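Local coordinates for uncharacterized protein (Parabacteroides merdae, PDB 4MXN) that is a putative glycosyl hydrolase of family 28 with a right-handed parallel beta-helix fold, probably acting on polysaccharides, its substrate not established, at residues Tyr63-Ile68 with Asn100-Ala105; Pro148-Met153 with Asn171-Tyr176; Ala198-Gly203 with Pro220-Gly225. One frame throughout, in Å; residues are numbered along the deposited sequence.

Interaction 1: Tyr63-Ile68 with Asn100-Ala105; sequences YLTGSI and NAIIYA
Ser67 and Ile68 meet the chain at Ala101-Tyr104 through two main-chain hydrogen bonds and one from a side chain. In the side-chain bond Ser67 OG donates to Ala101 O at 2.6 Å, coming from above that carbonyl's plane. With OG set beside its own backbone N (chi1 -69°), the hydroxyl reaches across to the neighbouring coil; it is also hydrogen-bonded to Lys94 N, so two partners grip it. The main-chain bonds bracket the parallel bridge between Ile68 and Ile103. Ile68 N gives its hydrogen to Ile102 O at 2.7 Å, and Tyr104 N returns one to Ile68 O at 2.9 Å, the latter nearly straight at 168°. A CA-H...O contact from Ile103 CA to the same Ile68 O supplements them.

Apolar contacts are fewer. Thr65 CG2 meets Ile102 CG2 at 3.8 Å, the two side chains crossing at a slant, while Thr65 OG1 reaches forward along its own chain to donate to Gly66 O. Ile68 CD1 faces Ile103 CG1 more loosely, at 4.4 Å; Leu84 touches both isoleucines, and helix 38-50 packs on Ile68. Ser67 CB meets the Tyr104 ring at its edge, 4.0 Å from CE1, while Ile68 O approaches the ring obliquely, 3.3 Å from Tyr104 CD1.

Successive coils of a parallel beta-helix are joined here just where segment 100-105 turns a corner at Ile102 and Ile103. The chemistry is consistent with a register fixed largely by directional bonds at Ser67 and Ile68, with isoleucine methyls filling the interior beside them.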
loop_
_atom_site.group_PDB
_atom_site.type_symbol
_atom_site.label_atom_id
_atom_site.label_comp_id
_atom_site.label_asym_id
_atom_site.label_seq_id
_atom_site.Cartn_x
_atom_site.Cartn_y
_atom_site.Cartn_z
ATOM N N TYR A 63 5.523 5.190 12.420
ATOM C CA TYR A 63 6.564 4.257 12.021
ATOM C C TYR A 63 7.098 4.632 10.651
ATOM O O TYR A 63 6.420 4.440 9.637
ATOM C CB TYR A 63 6.035 2.815 12.025
ATOM C CG TYR A 63 5.516 2.348 13.374
ATOM C CD1 TYR A 63 4.180 2.533 13.733
ATOM C CD2 TYR A 63 6.337 1.646 14.253
ATOM C CE1 TYR A 63 3.688 2.073 14.955
ATOM C CE2 TYR A 63 5.845 1.148 15.460
ATOM C CZ TYR A 63 4.523 1.375 15.811
ATOM O OH TYR A 63 4.030 0.905 17.001
ATOM N N LEU A 64 8.307 5.187 10.617
ATOM C CA LEU A 64 8.959 5.587 9.378
ATOM C C LEU A 64 9.424 4.343 8.638
ATOM O O LEU A 64 9.980 3.445 9.264
ATOM C CB LEU A 64 10.151 6.508 9.683
ATOM C CG LEU A 64 10.771 7.262 8.499
ATOM C CD1 LEU A 64 9.845 8.361 7.968
ATOM C CD2 LEU A 64 12.109 7.902 8.927
ATOM N N THR A 65 9.200 4.293 7.313
ATOM C CA THR A 65 9.609 3.112 6.544
ATOM C C THR A 65 9.797 3.410 5.062
ATOM O O THR A 65 9.199 4.339 4.508
ATOM C CB THR A 65 8.559 1.956 6.701
ATOM O OG1 THR A 65 9.093 0.755 6.139
ATOM C CG2 THR A 65 7.219 2.264 6.030
ATOM N N GLY A 66 10.580 2.537 4.437
ATOM C CA GLY A 66 10.712 2.432 2.997
ATOM C C GLY A 66 9.812 1.283 2.560
ATOM O O GLY A 66 8.911 0.870 3.308
ATOM N N SER A 67 10.075 0.715 1.373
ATOM C CA SER A 67 9.271 -0.388 0.824
ATOM C C SER A 67 9.405 -1.677 1.616
ATOM O O SER A 67 10.505 -2.153 1.904
ATOM C CB SER A 67 9.630 -0.637 -0.636
ATOM O OG SER A 67 9.171 0.470 -1.393
ATOM N N ILE A 68 8.241 -2.232 1.979
ATOM C CA ILE A 68 8.099 -3.498 2.712
ATOM C C ILE A 68 7.546 -4.543 1.773
ATOM O O ILE A 68 6.526 -4.296 1.122
ATOM C CB ILE A 68 7.160 -3.322 3.942
ATOM C CG1 ILE A 68 7.644 -2.214 4.912
ATOM C CG2 ILE A 68 6.910 -4.663 4.651
ATOM C CD1 ILE A 68 6.490 -1.520 5.709
ATOM N N ASN A 100 6.164 -1.319 -6.978
ATOM C CA ASN A 100 6.897 -0.307 -6.213
ATOM C C ASN A 100 5.924 0.407 -5.298
ATOM O O ASN A 100 5.168 1.272 -5.757
ATOM C CB ASN A 100 7.609 0.695 -7.121
ATOM C CG ASN A 100 8.384 1.731 -6.324
ATOM O OD1 ASN A 100 8.780 1.527 -5.172
ATOM N ND2 ASN A 100 8.622 2.864 -6.912
ATOM N N ALA A 101 5.926 0.038 -4.015
ATOM C CA ALA A 101 4.987 0.591 -3.046
ATOM C C ALA A 101 5.534 0.576 -1.631
ATOM O O ALA A 101 6.590 0.010 -1.407
ATOM C CB ALA A 101 3.682 -0.197 -3.095
ATOM N N ILE A 102 4.801 1.174 -0.670
ATOM C CA ILE A 102 5.193 1.134 0.761
ATOM C C ILE A 102 5.048 -0.315 1.247
ATOM O O ILE A 102 5.905 -0.824 1.974
ATOM C CB ILE A 102 4.401 2.142 1.623
ATOM C CG1 ILE A 102 4.640 3.594 1.092
ATOM C CG2 ILE A 102 4.776 2.004 3.125
ATOM C CD1 ILE A 102 3.895 4.704 1.883
ATOM N N ILE A 103 3.965 -0.976 0.812
ATOM C CA ILE A 103 3.727 -2.400 1.050
ATOM C C ILE A 103 3.448 -3.026 -0.299
ATOM O O ILE A 103 2.468 -2.654 -0.961
ATOM C CB ILE A 103 2.604 -2.739 2.080
ATOM C CG1 ILE A 103 2.815 -2.012 3.418
ATOM C CG2 ILE A 103 2.537 -4.281 2.284
ATOM C CD1 ILE A 103 1.575 -2.071 4.418
ATOM N N TYR A 104 4.300 -3.967 -0.710
ATOM C CA TYR A 104 4.083 -4.663 -1.963
ATOM C C TYR A 104 4.185 -6.153 -1.751
ATOM O O TYR A 104 4.759 -6.618 -0.765
ATOM C CB TYR A 104 5.058 -4.188 -3.082
ATOM C CG TYR A 104 6.501 -4.619 -2.899
ATOM C CD1 TYR A 104 7.362 -3.904 -2.084
ATOM C CD2 TYR A 104 7.005 -5.737 -3.556
ATOM C CE1 TYR A 104 8.689 -4.288 -1.915
ATOM C CE2 TYR A 104 8.335 -6.131 -3.396
ATOM C CZ TYR A 104 9.171 -5.402 -2.573
ATOM O OH TYR A 104 10.478 -5.778 -2.394
ATOM N N ALA A 105 3.664 -6.915 -2.708
ATOM C CA ALA A 105 3.789 -8.367 -2.671
ATOM C C ALA A 105 3.873 -8.874 -4.084
ATOM O O ALA A 105 3.149 -8.399 -4.957
ATOM C CB ALA A 105 2.629 -9.002 -1.919
#

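Interaction 2: Pro148-Met153 with Asn171-Tyr176; sequences PALICM and NVAEIY
Pro148 O lies against Asn171 CB at 3.6 Å, while the side-chain amide of Asn171 turns elsewhere, ND2 donating to Ala147 O. Ala149 CB touches Ile175 CD1 at 3.8 Å, and its CA-H faces Val172 O. At Leu150 the chain turns a corner, and the amide there is shared weakly between two carbonyls, Val172 O and Ala173 O; the side chain brings CD1 to 4.2 Å from Ala173 CB.

From Ile151 onward the strands run parallel, 3° apart, as neighbouring rungs on one face of the beta-helix, Ile151 pairing with Glu174, Cys152 with Ile175 and Met153 with Tyr176, their side chains alternating between the two faces. Ile151 N donates to Ala173 O at 2.9 Å, and Ile151 O accepts from Ile175 N. On the inner side Leu166 touches both Ile151 and Glu174. Cys152 points to the other face, with SG anti to its backbone N (chi1 -177°); the sulfur rests 3.8 Å from Ile175 CB while bonded in a disulfide to Cys99.

Met153, a selenomethionine, bonds through N to Ile175 O at 2.8 Å and lies alongside Tyr176, both side chains pointing the same way. In the conformer described, one of two, SE comes within 3.9 Å of Tyr176 CE1, an oblique Met-aromatic contact that is therefore tentative. The phenol reaches back along its own strand, where Tyr176 OH donates to the anti lone pair of Glu174 OE1, 2.7 Å away and in the ring plane.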
loop_
_atom_site.group_PDB
_atom_site.type_symbol
_atom_site.label_atom_id
_atom_site.label_comp_id
_atom_site.label_asym_id
_atom_site.label_seq_id
_atom_site.Cartn_x
_atom_site.Cartn_y
_atom_site.Cartn_z
ATOM N N PRO A 148 6.462 5.667 -5.357
ATOM C CA PRO A 148 5.770 4.453 -4.953
ATOM C C PRO A 148 4.284 4.628 -4.731
ATOM O O PRO A 148 3.801 5.676 -4.291
ATOM C CB PRO A 148 6.450 4.089 -3.625
ATOM C CG PRO A 148 6.862 5.388 -3.045
ATOM C CD PRO A 148 7.217 6.255 -4.226
ATOM N N ALA A 149 3.564 3.542 -4.967
ATOM C CA ALA A 149 2.167 3.424 -4.607
ATOM C C ALA A 149 2.119 3.179 -3.094
ATOM O O ALA A 149 3.168 2.960 -2.476
ATOM C CB ALA A 149 1.539 2.254 -5.367
ATOM N N LEU A 150 0.936 3.217 -2.478
ATOM C CA LEU A 150 0.885 2.883 -1.048
ATOM C C LEU A 150 0.869 1.365 -0.899
ATOM O O LEU A 150 1.607 0.831 -0.072
ATOM C CB LEU A 150 -0.301 3.540 -0.341
ATOM C CG LEU A 150 -0.249 5.055 -0.276
ATOM C CD1 LEU A 150 -1.556 5.623 0.198
ATOM C CD2 LEU A 150 0.842 5.553 0.633
ATOM N N ILE A 151 0.075 0.684 -1.747
ATOM C CA ILE A 151 -0.070 -0.774 -1.817
ATOM C C ILE A 151 0.024 -1.230 -3.271
ATOM O O ILE A 151 -0.600 -0.629 -4.150
ATOM C CB ILE A 151 -1.436 -1.202 -1.185
ATOM C CG1 ILE A 151 -1.452 -1.035 0.343
ATOM C CG2 ILE A 151 -1.885 -2.595 -1.622
ATOM C CD1 ILE A 151 -2.958 -1.041 0.925
ATOM N N CYS A 152 0.797 -2.293 -3.526
ATOM C CA CYS A 152 0.911 -2.877 -4.860
ATOM C C CYS A 152 1.012 -4.400 -4.750
ATOM O O CYS A 152 1.964 -4.902 -4.146
ATOM C CB CYS A 152 2.091 -2.296 -5.637
ATOM S SG CYS A 152 2.236 -2.913 -7.337
HETATM N N MSE A 153 0.048 -5.123 -5.348
HETATM C CA MSE A 153 0.056 -6.594 -5.361
HETATM C C MSE A 153 0.115 -7.101 -6.782
HETATM O O MSE A 153 -0.699 -6.704 -7.617
HETATM C CB MSE A 153 -1.171 -7.191 -4.658
HETATM C CG MSE A 153 -0.981 -7.391 -3.184
HETATM SE SE MSE A 153 -1.731 -5.895 -2.208
HETATM C CE MSE A 153 -0.958 -6.311 -0.463
ATOM N N ASN A 171 2.102 8.087 -5.689
ATOM C CA ASN A 171 1.719 7.696 -7.036
ATOM C C ASN A 171 0.224 7.324 -6.969
ATOM O O ASN A 171 -0.567 8.172 -6.588
ATOM C CB ASN A 171 2.635 6.584 -7.540
ATOM C CG ASN A 171 2.793 6.569 -9.049
ATOM O OD1 ASN A 171 1.869 6.877 -9.796
ATOM N ND2 ASN A 171 3.961 6.178 -9.531
ATOM N N VAL A 172 -0.147 6.084 -7.274
ATOM C CA VAL A 172 -1.517 5.570 -7.171
ATOM C C VAL A 172 -1.615 5.000 -5.751
ATOM O O VAL A 172 -0.592 4.603 -5.208
ATOM C CB VAL A 172 -1.812 4.547 -8.318
ATOM C CG1 VAL A 172 -3.101 3.758 -8.093
ATOM C CG2 VAL A 172 -1.863 5.251 -9.669
ATOM N N ALA A 173 -2.788 5.030 -5.103
ATOM C CA ALA A 173 -2.853 4.477 -3.743
ATOM C C ALA A 173 -2.745 2.937 -3.745
ATOM O O ALA A 173 -1.991 2.378 -2.943
ATOM C CB ALA A 173 -4.132 4.902 -3.057
ATOM N N GLU A 174 -3.499 2.263 -4.636
ATOM C CA GLU A 174 -3.564 0.801 -4.687
ATOM C C GLU A 174 -3.382 0.288 -6.076
ATOM O O GLU A 174 -4.054 0.766 -6.990
ATOM C CB GLU A 174 -4.940 0.299 -4.202
ATOM C CG GLU A 174 -5.388 0.636 -2.794
ATOM C CD GLU A 174 -6.886 0.443 -2.589
ATOM O OE1 GLU A 174 -7.353 -0.717 -2.596
ATOM O OE2 GLU A 174 -7.603 1.459 -2.462
ATOM N N ILE A 175 -2.558 -0.747 -6.239
ATOM C CA ILE A 175 -2.345 -1.383 -7.549
ATOM C C ILE A 175 -2.566 -2.874 -7.397
ATOM O O ILE A 175 -1.949 -3.493 -6.526
ATOM C CB ILE A 175 -0.948 -1.075 -8.157
ATOM C CG1 ILE A 175 -0.739 0.452 -8.408
ATOM C CG2 ILE A 175 -0.728 -1.892 -9.473
ATOM C CD1 ILE A 175 0.677 0.806 -8.758
ATOM N N TYR A 176 -3.471 -3.442 -8.209
ATOM C CA TYR A 176 -3.757 -4.882 -8.222
ATOM C C TYR A 176 -3.533 -5.352 -9.636
ATOM O O TYR A 176 -4.205 -4.885 -10.568
ATOM C CB TYR A 176 -5.179 -5.210 -7.701
ATOM C CG TYR A 176 -5.434 -4.646 -6.321
ATOM C CD1 TYR A 176 -4.880 -5.242 -5.188
ATOM C CD2 TYR A 176 -6.196 -3.496 -6.147
ATOM C CE1 TYR A 176 -5.068 -4.694 -3.918
ATOM C CE2 TYR A 176 -6.393 -2.942 -4.880
ATOM C CZ TYR A 176 -5.835 -3.551 -3.769
ATOM O OH TYR A 176 -6.011 -3.003 -2.525
#

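Interaction 3: Ala198-Gly203 with Pro220-Gly225; sequences AISISG and PLESAG
Ile199, Ile201 and Leu221 form the apolar centre of this contact. Leu221 CD1 is 3.9 Å from Ile199 CG2, and in the conformer of Ile201 described, one of two, it also meets CD1 of that residue. Its CG stands opposite the backbone N (chi1 -176°), which carries CD1 toward the isoleucines. At the start of the pair Ala198 CB meets Pro220 CB, and at its end Ser202 CB meets Ala224 CB at 3.6 Å. On the face of Ser200 and Glu222, the carboxylate oxygen OE1 lies beside the serine, no nearer than 3.7 Å to OG.

Beneath these side chains lies a parallel hydrogen-bond pattern. Pro220 O accepts from two amides: Ala198 N in the carbonyl plane on a lone pair, and Ile199 N tilted from that plane. Glu222 N then binds Ile199 O at 2.7 Å, Ile201 N binds Glu222 O, and Ala224 N closes the series on Ile201 O. A water donates to this last carbonyl and is hydrogen-bonded to Ser223 OG at 2.9 Å, bridging the strands.

Farther out, Phe214 packs on Ala198, Ile199 and Pro220, and Asn219 OD1 receives the amide hydrogen of Leu221. The chemistry thus divides by face: Ile199, Ile201 and Leu221 make one side apolar, Ser200 and Glu222 make the other polar, and Ser223 OG and the water sit at the exposed C-terminal end of the pair.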
loop_
_atom_site.group_PDB
_atom_site.type_symbol
_atom_site.label_atom_id
_atom_site.label_comp_id
_atom_site.label_asym_id
_atom_site.label_seq_id
_atom_site.Cartn_x
_atom_site.Cartn_y
_atom_site.Cartn_z
ATOM N N ALA A 198 -6.775 6.531 -7.554
ATOM C CA ALA A 198 -6.701 5.860 -6.265
ATOM C C ALA A 198 -6.417 4.384 -6.452
ATOM O O ALA A 198 -5.763 3.787 -5.599
ATOM C CB ALA A 198 -8.006 6.034 -5.501
ATOM N N ILE A 199 -6.963 3.772 -7.531
ATOM C CA ILE A 199 -6.823 2.322 -7.762
ATOM C C ILE A 199 -6.577 2.011 -9.220
ATOM O O ILE A 199 -7.321 2.474 -10.082
ATOM C CB ILE A 199 -8.073 1.549 -7.249
ATOM C CG1 ILE A 199 -8.202 1.682 -5.725
ATOM C CG2 ILE A 199 -8.015 0.031 -7.622
ATOM C CD1 ILE A 199 -9.470 1.508 -5.303
ATOM N N SER A 200 -5.569 1.152 -9.468
ATOM C CA SER A 200 -5.201 0.617 -10.764
ATOM C C SER A 200 -5.432 -0.899 -10.725
ATOM O O SER A 200 -4.889 -1.570 -9.835
ATOM C CB SER A 200 -3.759 0.972 -11.111
ATOM O OG SER A 200 -3.414 0.453 -12.385
ATOM N N ILE A 201 -6.284 -1.430 -11.638
ATOM C CA ILE A 201 -6.597 -2.869 -11.696
ATOM C C ILE A 201 -6.355 -3.366 -13.127
ATOM O O ILE A 201 -6.811 -2.741 -14.098
ATOM C CB ILE A 201 -8.046 -3.219 -11.192
ATOM C CG1 ILE A 201 -8.292 -2.749 -9.734
ATOM C CG2 ILE A 201 -8.340 -4.728 -11.310
ATOM C CD1 ILE A 201 -9.768 -2.816 -9.219
ATOM N N SER A 202 -5.640 -4.486 -13.254
ATOM C CA SER A 202 -5.367 -5.125 -14.545
ATOM C C SER A 202 -5.189 -6.623 -14.349
ATOM O O SER A 202 -4.561 -7.036 -13.369
ATOM C CB SER A 202 -4.143 -4.520 -15.230
ATOM O OG SER A 202 -2.937 -4.811 -14.546
ATOM N N GLY A 203 -5.748 -7.397 -15.283
ATOM C CA GLY A 203 -5.681 -8.852 -15.339
ATOM C C GLY A 203 -6.067 -9.623 -14.087
ATOM O O GLY A 203 -5.587 -10.741 -13.897
ATOM N N PRO A 220 -11.943 7.530 -9.352
ATOM C CA PRO A 220 -10.754 7.019 -8.644
ATOM C C PRO A 220 -10.086 5.812 -9.286
ATOM O O PRO A 220 -8.936 5.492 -8.982
ATOM C CB PRO A 220 -11.320 6.591 -7.279
ATOM C CG PRO A 220 -12.698 7.101 -7.217
ATOM C CD PRO A 220 -13.178 7.215 -8.611
ATOM N N LEU A 221 -10.821 5.137 -10.151
ATOM C CA LEU A 221 -10.418 3.875 -10.738
ATOM C C LEU A 221 -9.823 3.977 -12.134
ATOM O O LEU A 221 -10.396 4.584 -13.039
ATOM C CB LEU A 221 -11.660 2.971 -10.747
ATOM C CG LEU A 221 -11.576 1.520 -11.231
ATOM C CD1 LEU A 221 -10.545 0.752 -10.469
ATOM C CD2 LEU A 221 -12.928 0.835 -11.041
ATOM N N GLU A 222 -8.687 3.317 -12.296
ATOM C CA GLU A 222 -7.977 3.128 -13.560
ATOM C C GLU A 222 -8.006 1.631 -13.829
ATOM O O GLU A 222 -7.560 0.843 -12.983
ATOM C CB GLU A 222 -6.542 3.672 -13.465
ATOM C CG GLU A 222 -5.691 3.490 -14.705
ATOM C CD GLU A 222 -4.342 4.184 -14.641
ATOM O OE1 GLU A 222 -3.561 3.898 -13.703
ATOM O OE2 GLU A 222 -4.058 5.006 -15.544
ATOM N N SER A 223 -8.580 1.228 -14.962
ATOM C CA SER A 223 -8.658 -0.186 -15.310
ATOM C C SER A 223 -8.133 -0.435 -16.720
ATOM O O SER A 223 -8.423 0.341 -17.624
ATOM C CB SER A 223 -10.092 -0.692 -15.187
ATOM O OG SER A 223 -10.182 -2.054 -15.578
ATOM N N ALA A 224 -7.365 -1.530 -16.900
ATOM C CA ALA A 224 -6.850 -1.942 -18.217
ATOM C C ALA A 224 -7.935 -2.672 -19.015
ATOM O O ALA A 224 -7.748 -2.957 -20.204
ATOM C CB ALA A 224 -5.637 -2.834 -18.050
ATOM N N GLY A 225 -9.057 -2.950 -18.353
ATOM C CA GLY A 225 -10.202 -3.661 -18.901
ATOM C C GLY A 225 -9.917 -5.125 -19.183
ATOM O O GLY A 225 -10.556 -5.721 -20.049
HETATM O O HOH W 1 -8.776 -4.622 -15.618
#

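The three interactions follow one another along the chain and up the solenoid, each joining consecutive coils. All reach the same parallel sheet, ordered 104-106, 151-154, 174-177, 199-202, 221-223. Centres of interactions 1 and 2 lie about 10 Å apart and those of 2 and 3 about 11 Å, whereas 1 and 3 are about 20 Å apart and do not touch. Neighbours are stitched by probable backbone hydrogen bonds: Ala105 N to Cys152 O at 3.0 Å between the first two, Tyr176 N to Ser200 O at 2.9 Å between the last two. Burial falls from interactions 1 and 2 to interaction 3, illustrating how a beta-helix builds length by repeating one neighbour-to-neighbour join.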